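Local structure of ornithine carbamoyltransferase (Gloeobacter violaceus, 3GD5) at residues Leu31-Gln36 against Val307-Met312; Ala161-Gly166 against Tyr253-Ala258; His227-Asp232 against Ala258-Ala263. The protein probably catalyses the reversible transfer of the carbamoyl group from carbamoyl phosphate to L-ornithine, yielding L-citrulline in arginine biosynthesis. All coordinates share one frame; numbering follows the deposited sequence.

Interaction 1 ties helix 24-39, near the N-terminus, to helix 293-312 at the C-terminal end; its two segments enclose those of the other contacts in sequence. Interactions 2 and 3 lie across the chain's centre from it, with centres about 31 and 29 Å away. Their own centres are about 7 Å apart, and their segments alternate along the chain. Strands 159-163 and 228-231 are neighbours in one parallel sheet, both contacts draw on helix 257-261, their segments share Ala258, and Val163 O probably accepts a hydrogen bond from Thr231 OG1 (2.7 Å). Interaction 1 thus joins the carbamoyl phosphate-binding part to the C-terminal helix, whereas interactions 2 and 3 lie within the ornithine-binding region.

Interaction 1. Residues Leu31-Gln36 against Val307-Met312; sequences LTLAHQ and VLAALM
Leu33 reaches from helix 24-39 to the methyl groups of Ala309 and Ala310 on helix 293-312. One branch does the work: CG lies anti to the backbone N (chi1 178°), and the second torsion then sets CD2 anti to CA, so that this methyl stands at the far end of an extended side chain. Leu33 CD2 meets Ala309 CB at 4.1 Å and Ala310 CB at 4.4 Å, so that it sits against two successive alanines of the facing helix. Leu33 CD2 is also 4.3 Å from Ala310 N, while CD1, the other branch, stays further back. The nearest CA atoms, those of Leu33 and Ala310, remain 8.4 Å apart; this gap is spanned by a single leucine, and only about 80 Å² is buried. In the fold this is a helix-helix contact between the carbamoyl phosphate-binding part of the chain and the C-terminal helix, which returns to that part after the ornithine-binding region. Val307 and Leu308 of the same helix pack on Ile129 of strand 128-130, and Leu308 also meets Ala69 and Met70 of helix 60-72. On helix 24-39, Ala34 rests on Leu146 of helix 138-152; across the contact, Phe12 touches Ala310.

Interaction 2. Residues Ala161-Gly166 against Tyr253-Ala258; sequences AYVGDG and YQINAA
Tyr253 and Val163 bury nearly equal areas here, with Gly164, the residue just after strand 159-163, lying against the tyrosine. Val163 CG2 does the touching for the valine: it lies 3.8 Å from Tyr253 O and 4.2 Å from Ile255 CG2, the valine and isoleucine side chains crossing at about a right angle. With chi1 at -55°, CG2 sits between the backbone N and the carbonyl carbon, which turns this methyl to the 253-258 segment. Tyr253 approaches the chain one residue further on. Tyr253 CB is 4.0 Å from Gly164 N, and Tyr253 CD1 is 4.1 Å from that nitrogen, which stands obliquely to the ring. Gly164 has a backbone conformation with positive phi, in which a beta carbon would collide with the carbonyl oxygen of Val163; this explains the glycine. Pro219 touches both Val163 and Tyr253, and the phenol OH of Tyr253 is hydrogen-bonded to Arg217 O.

The site is the carboxyl end of a strand in the parallel, Rossmann-like sheet, where the chain turns toward helix 168-180, close to Asp232, which probably binds L-ornithine. Beyond the glycine, Tyr162 OH donates to Asp165 O at 2.6 Å, tying strand to loop, and Asp165 OD1 is hydrogen-bonded to NE2 of His245 of a second subunit. On the other segment, Asn256 ND2 gives Gln254 OE1 a nearly straight bond (165°) directed at a lone pair in the carbonyl plane. Both intrasegment bonds hold their own piece of chain; none crosses the contact. The join therefore rests on close fit of methyls, ring and backbone, about 161 Å² in all, rather than on directional polar links.

Interaction 3. Residues His227-Asp232 against Ala258-Ala263; sequences HILYTD and ALLNCA
Leu229 projects from strand 228-231 straight at helix 257-261, and its side chain carries this contact. From CB, which is more than 5 Å from any side-chain atom of Leu259 or Leu260, the chain runs to CG, anti to the carbonyl carbon (chi1 -67°). There it forks. Leu229 CD1, anti to CA and so the forward branch, presses on the helix backbone, 3.8 Å from Leu260 CA and 3.9 Å from Leu259 O. The same methyl is flanked by side chains from well-separated directions, with Leu229 CD1 lying 4.0 Å from Leu259 CG and also 4.0 Å from Leu260 CD2. Leu229 CD2 turns to Ala263 CB, 4.4 Å away. No hydrogen bond crosses; the contact is made by van der Waals packing of leucine and alanine carbons and of the helix backbone, burying about 175 Å². At the start of the helix, Asn256 OD1 accepts a bond from Leu259 N. Strand 228-231 lies between strands 159-163 and 268-271, and helix 257-261 belongs to the beta-alpha-beta crossover linking it to the latter. Leu229 and Leu259 both also touch Ala223 of helix 219-223, while Leu260 reaches Val269 on strand 268-271.

Interaction 1. Residues Leu31-Gln36 against Val307-Met312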
ATOM      1  N   LEU A  31     -41.733 -15.489  -4.737  1.00 47.07           N
ATOM      2  CA  LEU A  31     -42.281 -14.572  -3.744  1.00 48.05           C
ATOM      3  C   LEU A  31     -43.157 -15.305  -2.730  1.00 48.74           C
ATOM      4  O   LEU A  31     -43.137 -14.997  -1.533  1.00 48.30           O
ATOM      5  CB  LEU A  31     -43.086 -13.463  -4.433  1.00 47.88           C
ATOM      6  CG  LEU A  31     -42.282 -12.462  -5.273  1.00 49.02           C
ATOM      7  CD1 LEU A  31     -43.221 -11.500  -5.989  1.00 48.94           C
ATOM      8  CD2 LEU A  31     -41.331 -11.690  -4.368  1.00 48.81           C
ATOM      9  N   THR A  32     -43.924 -16.281  -3.209  1.00 48.30           N
ATOM     10  CA  THR A  32     -44.792 -17.054  -2.326  1.00 48.75           C
ATOM     11  C   THR A  32     -43.939 -17.918  -1.403  1.00 47.32           C
ATOM     12  O   THR A  32     -44.198 -18.014  -0.202  1.00 48.04           O
ATOM     13  CB  THR A  32     -45.766 -17.959  -3.139  1.00 49.92           C
ATOM     14  OG1 THR A  32     -46.664 -17.135  -3.899  1.00 51.02           O
ATOM     15  CG2 THR A  32     -46.579 -18.853  -2.211  1.00 48.58           C
ATOM     16  N   LEU A  33     -42.917 -18.548  -1.968  1.00 46.48           N
ATOM     17  CA  LEU A  33     -42.028 -19.388  -1.173  1.00 46.13           C
ATOM     18  C   LEU A  33     -41.363 -18.557  -0.068  1.00 45.04           C
ATOM     19  O   LEU A  33     -41.297 -18.972   1.090  1.00 45.99           O
ATOM     20  CB  LEU A  33     -40.959 -20.021  -2.068  1.00 43.47           C
ATOM     21  CG  LEU A  33     -39.933 -20.894  -1.344  1.00 42.26           C
ATOM     22  CD1 LEU A  33     -40.643 -22.017  -0.618  1.00 43.21           C
ATOM     23  CD2 LEU A  33     -38.923 -21.447  -2.342  1.00 42.12           C
ATOM     24  N   ALA A  34     -40.874 -17.380  -0.432  1.00 45.03           N
ATOM     25  CA  ALA A  34     -40.225 -16.508   0.536  1.00 45.57           C
ATOM     26  C   ALA A  34     -41.188 -16.194   1.682  1.00 46.94           C
ATOM     27  O   ALA A  34     -40.830 -16.309   2.862  1.00 46.02           O
ATOM     28  CB  ALA A  34     -39.773 -15.224  -0.139  1.00 44.94           C
ATOM     29  N   HIS A  35     -42.413 -15.803   1.338  1.00 48.76           N
ATOM     30  CA  HIS A  35     -43.414 -15.484   2.355  1.00 49.70           C
ATOM     31  C   HIS A  35     -43.718 -16.678   3.253  1.00 49.51           C
ATOM     32  O   HIS A  35     -43.755 -16.555   4.475  1.00 50.56           O
ATOM     33  CB  HIS A  35     -44.716 -15.011   1.706  1.00 52.63           C
ATOM     34  CG  HIS A  35     -45.854 -14.887   2.670  1.00 56.81           C
ATOM     35  ND1 HIS A  35     -45.861 -13.972   3.701  1.00 58.53           N
ATOM     36  CD2 HIS A  35     -47.012 -15.581   2.776  1.00 58.33           C
ATOM     37  CE1 HIS A  35     -46.976 -14.106   4.399  1.00 59.72           C
ATOM     38  NE2 HIS A  35     -47.691 -15.077   3.859  1.00 60.42           N
ATOM     39  N   GLN A  36     -43.936 -17.837   2.646  1.00 49.98           N
ATOM     40  CA  GLN A  36     -44.246 -19.031   3.417  1.00 51.19           C
ATOM     41  C   GLN A  36     -43.089 -19.360   4.341  1.00 49.80           C
ATOM     42  O   GLN A  36     -43.289 -19.727   5.499  1.00 49.63           O
ATOM     43  CB  GLN A  36     -44.506 -20.212   2.487  1.00 52.71           C
ATOM     44  CG  GLN A  36     -45.571 -19.958   1.450  1.00 56.84           C
ATOM     45  CD  GLN A  36     -45.787 -21.155   0.547  1.00 59.94           C
ATOM     46  OE1 GLN A  36     -44.835 -21.697  -0.023  1.00 60.60           O
ATOM     47  NE2 GLN A  36     -47.042 -21.573   0.406  1.00 60.25           N
ATOM     48  N   VAL A 307     -34.548 -18.041  -2.865  1.00 39.33           N
ATOM     49  CA  VAL A 307     -33.773 -18.358  -4.065  1.00 40.53           C
ATOM     50  C   VAL A 307     -32.900 -19.578  -3.799  1.00 39.61           C
ATOM     51  O   VAL A 307     -32.886 -20.516  -4.594  1.00 40.82           O
ATOM     52  CB  VAL A 307     -32.873 -17.180  -4.539  1.00 41.14           C
ATOM     53  CG1 VAL A 307     -33.704 -15.926  -4.692  1.00 42.88           C
ATOM     54  CG2 VAL A 307     -31.729 -16.955  -3.571  1.00 46.13           C
ATOM     55  N   LEU A 308     -32.186 -19.573  -2.675  1.00 39.16           N
ATOM     56  CA  LEU A 308     -31.325 -20.696  -2.318  1.00 38.33           C
ATOM     57  C   LEU A 308     -32.146 -21.995  -2.320  1.00 38.75           C
ATOM     58  O   LEU A 308     -31.748 -22.999  -2.915  1.00 37.21           O
ATOM     59  CB  LEU A 308     -30.687 -20.468  -0.935  1.00 35.43           C
ATOM     60  CG  LEU A 308     -29.666 -19.314  -0.829  1.00 36.43           C
ATOM     61  CD1 LEU A 308     -29.301 -19.080   0.617  1.00 30.64           C
ATOM     62  CD2 LEU A 308     -28.423 -19.633  -1.645  1.00 32.54           C
ATOM     63  N   ALA A 309     -33.298 -21.970  -1.663  1.00 36.89           N
ATOM     64  CA  ALA A 309     -34.146 -23.151  -1.618  1.00 39.07           C
ATOM     65  C   ALA A 309     -34.564 -23.567  -3.028  1.00 38.66           C
ATOM     66  O   ALA A 309     -34.424 -24.724  -3.412  1.00 38.09           O
ATOM     67  CB  ALA A 309     -35.371 -22.875  -0.770  1.00 39.49           C
ATOM     68  N   ALA A 310     -35.059 -22.607  -3.799  1.00 38.99           N
ATOM     69  CA  ALA A 310     -35.518 -22.864  -5.158  1.00 40.41           C
ATOM     70  C   ALA A 310     -34.469 -23.423  -6.107  1.00 41.51           C
ATOM     71  O   ALA A 310     -34.746 -24.366  -6.845  1.00 41.30           O
ATOM     72  CB  ALA A 310     -36.110 -21.592  -5.754  1.00 39.50           C
ATOM     73  N   LEU A 311     -33.270 -22.847  -6.099  1.00 42.38           N
ATOM     74  CA  LEU A 311     -32.223 -23.289  -7.016  1.00 42.50           C
ATOM     75  C   LEU A 311     -31.306 -24.414  -6.546  1.00 41.34           C
ATOM     76  O   LEU A 311     -30.665 -25.068  -7.371  1.00 39.09           O
ATOM     77  CB  LEU A 311     -31.373 -22.090  -7.447  1.00 45.02           C
ATOM     78  CG  LEU A 311     -32.124 -20.932  -8.116  1.00 50.16           C
ATOM     79  CD1 LEU A 311     -31.122 -19.982  -8.784  1.00 49.65           C
ATOM     80  CD2 LEU A 311     -33.088 -21.484  -9.159  1.00 51.88           C
ATOM     81  N   MET A 312     -31.235 -24.637  -5.235  1.00 41.30           N
ATOM     82  CA  MET A 312     -30.387 -25.694  -4.684  1.00 42.54           C
ATOM     83  C   MET A 312     -31.238 -26.765  -4.010  1.00 44.39           C
ATOM     84  O   MET A 312     -30.754 -27.855  -3.709  1.00 43.30           O
ATOM     85  CB  MET A 312     -29.407 -25.121  -3.644  1.00 37.75           C
ATOM     86  CG  MET A 312     -28.521 -23.982  -4.139  1.00 38.92           C
ATOM     87  SD  MET A 312     -27.354 -23.382  -2.870  1.00 32.39           S
ATOM     88  CE  MET A 312     -26.601 -22.130  -3.731  1.00 39.68           C
TER

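Interaction 2. Residues Ala161-Gly166 against Tyr253-Ala258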
ATOM      1  N   ALA A 161     -42.297   4.524  -8.087  1.00 42.65           N
ATOM      2  CA  ALA A 161     -41.551   5.615  -8.701  1.00 41.71           C
ATOM      3  C   ALA A 161     -40.116   5.574  -8.183  1.00 41.63           C
ATOM      4  O   ALA A 161     -39.881   5.599  -6.975  1.00 41.07           O
ATOM      5  CB  ALA A 161     -42.185   6.947  -8.364  1.00 41.43           C
ATOM      6  N   TYR A 162     -39.164   5.490  -9.103  1.00 42.93           N
ATOM      7  CA  TYR A 162     -37.748   5.455  -8.748  1.00 42.88           C
ATOM      8  C   TYR A 162     -37.105   6.763  -9.174  1.00 42.75           C
ATOM      9  O   TYR A 162     -37.308   7.227 -10.294  1.00 42.89           O
ATOM     10  CB  TYR A 162     -37.045   4.292  -9.452  1.00 43.60           C
ATOM     11  CG  TYR A 162     -35.548   4.269  -9.233  1.00 42.58           C
ATOM     12  CD1 TYR A 162     -34.981   3.478  -8.237  1.00 43.41           C
ATOM     13  CD2 TYR A 162     -34.702   5.055 -10.012  1.00 43.40           C
ATOM     14  CE1 TYR A 162     -33.602   3.466  -8.023  1.00 43.71           C
ATOM     15  CE2 TYR A 162     -33.323   5.054  -9.808  1.00 44.72           C
ATOM     16  CZ  TYR A 162     -32.779   4.255  -8.815  1.00 43.53           C
ATOM     17  OH  TYR A 162     -31.415   4.226  -8.644  1.00 44.11           O
ATOM     18  N   VAL A 163     -36.330   7.363  -8.277  1.00 43.98           N
ATOM     19  CA  VAL A 163     -35.663   8.623  -8.589  1.00 44.16           C
ATOM     20  C   VAL A 163     -34.192   8.519  -8.233  1.00 43.90           C
ATOM     21  O   VAL A 163     -33.836   8.053  -7.151  1.00 43.19           O
ATOM     22  CB  VAL A 163     -36.298   9.818  -7.818  1.00 45.46           C
ATOM     23  CG1 VAL A 163     -37.794   9.880  -8.103  1.00 44.30           C
ATOM     24  CG2 VAL A 163     -36.042   9.686  -6.317  1.00 44.12           C
ATOM     25  N   GLY A 164     -33.344   8.952  -9.159  1.00 44.36           N
ATOM     26  CA  GLY A 164     -31.913   8.901  -8.948  1.00 43.73           C
ATOM     27  C   GLY A 164     -31.192   8.457 -10.204  1.00 45.19           C
ATOM     28  O   GLY A 164     -31.515   8.896 -11.312  1.00 45.83           O
ATOM     29  N   ASP A 165     -30.215   7.574 -10.035  1.00 45.70           N
ATOM     30  CA  ASP A 165     -29.422   7.067 -11.150  1.00 45.07           C
ATOM     31  C   ASP A 165     -29.968   5.751 -11.692  1.00 43.31           C
ATOM     32  O   ASP A 165     -30.250   4.827 -10.931  1.00 43.31           O
ATOM     33  CB  ASP A 165     -27.969   6.901 -10.694  1.00 46.38           C
ATOM     34  CG  ASP A 165     -27.115   6.149 -11.693  1.00 49.31           C
ATOM     35  OD1 ASP A 165     -27.338   6.279 -12.913  1.00 48.91           O
ATOM     36  OD2 ASP A 165     -26.197   5.433 -11.247  1.00 52.24           O
ATOM     37  N   GLY A 166     -30.139   5.680 -13.009  1.00 41.29           N
ATOM     38  CA  GLY A 166     -30.640   4.462 -13.630  1.00 40.79           C
ATOM     39  C   GLY A 166     -29.544   3.418 -13.581  1.00 41.56           C
ATOM     40  O   GLY A 166     -28.780   3.251 -14.538  1.00 41.35           O
ATOM     41  N   TYR A 253     -33.203  15.079  -7.506  1.00 54.30           N
ATOM     42  CA  TYR A 253     -33.689  13.707  -7.419  1.00 52.82           C
ATOM     43  C   TYR A 253     -33.566  13.157  -6.007  1.00 53.20           C
ATOM     44  O   TYR A 253     -33.080  12.043  -5.787  1.00 56.06           O
ATOM     45  CB  TYR A 253     -32.908  12.842  -8.402  1.00 51.28           C
ATOM     46  CG  TYR A 253     -33.115  13.274  -9.831  1.00 50.42           C
ATOM     47  CD1 TYR A 253     -34.133  12.714 -10.606  1.00 48.80           C
ATOM     48  CD2 TYR A 253     -32.329  14.278 -10.395  1.00 47.73           C
ATOM     49  CE1 TYR A 253     -34.363  13.142 -11.904  1.00 47.69           C
ATOM     50  CE2 TYR A 253     -32.555  14.715 -11.694  1.00 48.61           C
ATOM     51  CZ  TYR A 253     -33.576  14.143 -12.441  1.00 48.17           C
ATOM     52  OH  TYR A 253     -33.829  14.590 -13.718  1.00 48.34           O
ATOM     53  N   GLN A 254     -34.013  13.950  -5.047  1.00 50.99           N
ATOM     54  CA  GLN A 254     -33.957  13.563  -3.653  1.00 49.36           C
ATOM     55  C   GLN A 254     -35.361  13.258  -3.167  1.00 49.53           C
ATOM     56  O   GLN A 254     -36.301  13.985  -3.487  1.00 50.17           O
ATOM     57  CB  GLN A 254     -33.386  14.711  -2.828  1.00 47.02           C
ATOM     58  CG  GLN A 254     -33.248  14.423  -1.347  1.00 45.56           C
ATOM     59  CD  GLN A 254     -32.923  15.673  -0.560  1.00 46.44           C
ATOM     60  OE1 GLN A 254     -33.796  16.511  -0.327  1.00 47.22           O
ATOM     61  NE2 GLN A 254     -31.662  15.817  -0.159  1.00 43.12           N
ATOM     62  N   ILE A 255     -35.528  12.177  -2.421  1.00 48.65           N
ATOM     63  CA  ILE A 255     -36.852  11.911  -1.899  1.00 50.44           C
ATOM     64  C   ILE A 255     -36.878  12.655  -0.565  1.00 50.37           C
ATOM     65  O   ILE A 255     -36.091  12.377   0.350  1.00 50.30           O
ATOM     66  CB  ILE A 255     -37.142  10.378  -1.765  1.00 51.22           C
ATOM     67  CG1 ILE A 255     -37.684  10.041  -0.382  1.00 51.71           C
ATOM     68  CG2 ILE A 255     -35.930   9.583  -2.137  1.00 54.14           C
ATOM     69  CD1 ILE A 255     -39.109  10.483  -0.179  1.00 54.55           C
ATOM     70  N   ASN A 256     -37.752  13.656  -0.507  1.00 49.91           N
ATOM     71  CA  ASN A 256     -37.922  14.498   0.671  1.00 50.29           C
ATOM     72  C   ASN A 256     -39.405  14.738   0.896  1.00 50.04           C
ATOM     73  O   ASN A 256     -40.239  14.237   0.143  1.00 49.35           O
ATOM     74  CB  ASN A 256     -37.224  15.842   0.462  1.00 48.28           C
ATOM     75  CG  ASN A 256     -37.577  16.469  -0.873  1.00 47.55           C
ATOM     76  OD1 ASN A 256     -38.734  16.432  -1.296  1.00 47.44           O
ATOM     77  ND2 ASN A 256     -36.583  17.049  -1.542  1.00 42.75           N
ATOM     78  N   ALA A 257     -39.725  15.514   1.928  1.00 49.74           N
ATOM     79  CA  ALA A 257     -41.110  15.820   2.260  1.00 49.56           C
ATOM     80  C   ALA A 257     -41.914  16.267   1.042  1.00 49.74           C
ATOM     81  O   ALA A 257     -43.024  15.787   0.812  1.00 49.85           O
ATOM     82  CB  ALA A 257     -41.154  16.896   3.336  1.00 50.17           C
ATOM     83  N   ALA A 258     -41.350  17.181   0.260  1.00 50.10           N
ATOM     84  CA  ALA A 258     -42.031  17.694  -0.923  1.00 51.79           C
ATOM     85  C   ALA A 258     -42.399  16.587  -1.911  1.00 53.07           C
ATOM     86  O   ALA A 258     -43.557  16.476  -2.327  1.00 53.36           O
ATOM     87  CB  ALA A 258     -41.161  18.741  -1.609  1.00 50.74           C
TER

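Interaction 3. Residues His227-Asp232 against Ala258-Ala263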
ATOM      1  N   HIS A 227     -47.297   4.715  -4.930  1.00 44.51           N
ATOM      2  CA  HIS A 227     -47.536   4.126  -3.611  1.00 43.34           C
ATOM      3  C   HIS A 227     -46.181   3.835  -2.979  1.00 41.92           C
ATOM      4  O   HIS A 227     -46.083   3.543  -1.788  1.00 40.13           O
ATOM      5  CB  HIS A 227     -48.299   2.812  -3.749  1.00 45.91           C
ATOM      6  CG  HIS A 227     -49.547   2.925  -4.561  1.00 48.51           C
ATOM      7  ND1 HIS A 227     -50.755   3.315  -4.024  1.00 50.74           N
ATOM      8  CD2 HIS A 227     -49.768   2.727  -5.882  1.00 48.97           C
ATOM      9  CE1 HIS A 227     -51.667   3.353  -4.978  1.00 51.77           C
ATOM     10  NE2 HIS A 227     -51.094   3.000  -6.115  1.00 51.98           N
ATOM     11  N   ILE A 228     -45.137   3.924  -3.798  1.00 41.43           N
ATOM     12  CA  ILE A 228     -43.786   3.638  -3.352  1.00 40.57           C
ATOM     13  C   ILE A 228     -42.769   4.550  -4.023  1.00 40.34           C
ATOM     14  O   ILE A 228     -42.694   4.612  -5.247  1.00 40.23           O
ATOM     15  CB  ILE A 228     -43.397   2.166  -3.692  1.00 40.96           C
ATOM     16  CG1 ILE A 228     -44.439   1.202  -3.134  1.00 38.17           C
ATOM     17  CG2 ILE A 228     -42.018   1.826  -3.128  1.00 40.94           C
ATOM     18  CD1 ILE A 228     -44.993   0.249  -4.191  1.00 39.88           C
ATOM     19  N   LEU A 229     -42.004   5.278  -3.219  1.00 40.23           N
ATOM     20  CA  LEU A 229     -40.937   6.120  -3.753  1.00 40.66           C
ATOM     21  C   LEU A 229     -39.641   5.353  -3.447  1.00 38.34           C
ATOM     22  O   LEU A 229     -39.378   4.987  -2.304  1.00 36.00           O
ATOM     23  CB  LEU A 229     -40.933   7.494  -3.083  1.00 42.56           C
ATOM     24  CG  LEU A 229     -42.152   8.366  -3.404  1.00 44.20           C
ATOM     25  CD1 LEU A 229     -41.991   9.716  -2.733  1.00 44.23           C
ATOM     26  CD2 LEU A 229     -42.290   8.539  -4.917  1.00 44.79           C
ATOM     27  N   TYR A 230     -38.847   5.110  -4.480  1.00 38.48           N
ATOM     28  CA  TYR A 230     -37.622   4.335  -4.348  1.00 38.35           C
ATOM     29  C   TYR A 230     -36.408   5.107  -4.827  1.00 40.02           C
ATOM     30  O   TYR A 230     -36.454   5.797  -5.845  1.00 39.85           O
ATOM     31  CB  TYR A 230     -37.757   3.056  -5.177  1.00 37.31           C
ATOM     32  CG  TYR A 230     -36.805   1.934  -4.823  1.00 37.01           C
ATOM     33  CD1 TYR A 230     -35.427   2.057  -5.017  1.00 37.65           C
ATOM     34  CD2 TYR A 230     -37.293   0.726  -4.326  1.00 36.51           C
ATOM     35  CE1 TYR A 230     -34.561   0.998  -4.726  1.00 35.02           C
ATOM     36  CE2 TYR A 230     -36.445  -0.330  -4.034  1.00 37.03           C
ATOM     37  CZ  TYR A 230     -35.080  -0.192  -4.232  1.00 37.31           C
ATOM     38  OH  TYR A 230     -34.245  -1.243  -3.898  1.00 38.99           O
ATOM     39  N   THR A 231     -35.315   4.994  -4.086  1.00 40.30           N
ATOM     40  CA  THR A 231     -34.092   5.662  -4.484  1.00 39.42           C
ATOM     41  C   THR A 231     -32.883   4.872  -4.017  1.00 39.79           C
ATOM     42  O   THR A 231     -33.003   3.924  -3.242  1.00 37.72           O
ATOM     43  CB  THR A 231     -34.015   7.099  -3.946  1.00 38.45           C
ATOM     44  OG1 THR A 231     -32.958   7.790  -4.622  1.00 37.32           O
ATOM     45  CG2 THR A 231     -33.756   7.103  -2.451  1.00 36.39           C
ATOM     46  N   ASP A 232     -31.715   5.282  -4.498  1.00 41.41           N
ATOM     47  CA  ASP A 232     -30.466   4.610  -4.191  1.00 41.29           C
ATOM     48  C   ASP A 232     -29.393   5.681  -4.257  1.00 42.11           C
ATOM     49  O   ASP A 232     -29.676   6.813  -4.650  1.00 40.93           O
ATOM     50  CB  ASP A 232     -30.223   3.533  -5.251  1.00 43.01           C
ATOM     51  CG  ASP A 232     -29.039   2.635  -4.933  1.00 44.88           C
ATOM     52  OD1 ASP A 232     -28.388   2.821  -3.882  1.00 46.23           O
ATOM     53  OD2 ASP A 232     -28.769   1.731  -5.754  1.00 45.54           O
ATOM     54  N   ALA A 258     -41.350  17.181   0.260  1.00 50.10           N
ATOM     55  CA  ALA A 258     -42.031  17.694  -0.923  1.00 51.79           C
ATOM     56  C   ALA A 258     -42.399  16.587  -1.911  1.00 53.07           C
ATOM     57  O   ALA A 258     -43.557  16.476  -2.327  1.00 53.36           O
ATOM     58  CB  ALA A 258     -41.161  18.741  -1.609  1.00 50.74           C
ATOM     59  N   LEU A 259     -41.420  15.767  -2.287  1.00 53.66           N
ATOM     60  CA  LEU A 259     -41.666  14.687  -3.236  1.00 52.98           C
ATOM     61  C   LEU A 259     -42.726  13.732  -2.703  1.00 53.20           C
ATOM     62  O   LEU A 259     -43.579  13.252  -3.451  1.00 53.30           O
ATOM     63  CB  LEU A 259     -40.376  13.920  -3.519  1.00 52.50           C
ATOM     64  CG  LEU A 259     -40.493  12.915  -4.668  1.00 52.50           C
ATOM     65  CD1 LEU A 259     -40.839  13.661  -5.944  1.00 53.80           C
ATOM     66  CD2 LEU A 259     -39.190  12.154  -4.840  1.00 53.08           C
ATOM     67  N   LEU A 260     -42.661  13.462  -1.405  1.00 53.82           N
ATOM     68  CA  LEU A 260     -43.612  12.576  -0.743  1.00 55.26           C
ATOM     69  C   LEU A 260     -45.028  13.116  -0.862  1.00 56.93           C
ATOM     70  O   LEU A 260     -45.987  12.374  -1.080  1.00 56.89           O
ATOM     71  CB  LEU A 260     -43.269  12.450   0.740  1.00 53.46           C
ATOM     72  CG  LEU A 260     -42.567  11.186   1.226  1.00 54.10           C
ATOM     73  CD1 LEU A 260     -42.295  11.300   2.718  1.00 52.96           C
ATOM     74  CD2 LEU A 260     -43.442   9.977   0.935  1.00 53.09           C
ATOM     75  N   ASN A 261     -45.153  14.425  -0.709  1.00 59.08           N
ATOM     76  CA  ASN A 261     -46.450  15.066  -0.769  1.00 61.36           C
ATOM     77  C   ASN A 261     -47.126  14.920  -2.131  1.00 61.44           C
ATOM     78  O   ASN A 261     -48.349  15.046  -2.238  1.00 60.83           O
ATOM     79  CB  ASN A 261     -46.307  16.541  -0.408  1.00 62.65           C
ATOM     80  CG  ASN A 261     -47.605  17.140   0.070  1.00 65.24           C
ATOM     81  OD1 ASN A 261     -48.183  16.680   1.061  1.00 64.99           O
ATOM     82  ND2 ASN A 261     -48.080  18.168  -0.630  1.00 65.36           N
ATOM     83  N   CYS A 262     -46.330  14.640  -3.161  1.00 61.06           N
ATOM     84  CA  CYS A 262     -46.843  14.488  -4.520  1.00 60.77           C
ATOM     85  C   CYS A 262     -47.303  13.072  -4.842  1.00 59.59           C
ATOM     86  O   CYS A 262     -47.867  12.830  -5.906  1.00 60.12           O
ATOM     87  CB  CYS A 262     -45.771  14.892  -5.531  1.00 61.78           C
ATOM     88  SG  CYS A 262     -45.091  16.541  -5.283  1.00 66.53           S
ATOM     89  N   ALA A 263     -47.059  12.139  -3.932  1.00 58.46           N
ATOM     90  CA  ALA A 263     -47.433  10.749  -4.153  1.00 57.73           C
ATOM     91  C   ALA A 263     -48.729  10.393  -3.431  1.00 58.21           C
ATOM     92  O   ALA A 263     -49.351  11.248  -2.798  1.00 58.41           O
ATOM     93  CB  ALA A 263     -46.306   9.837  -3.683  1.00 57.51           C
TER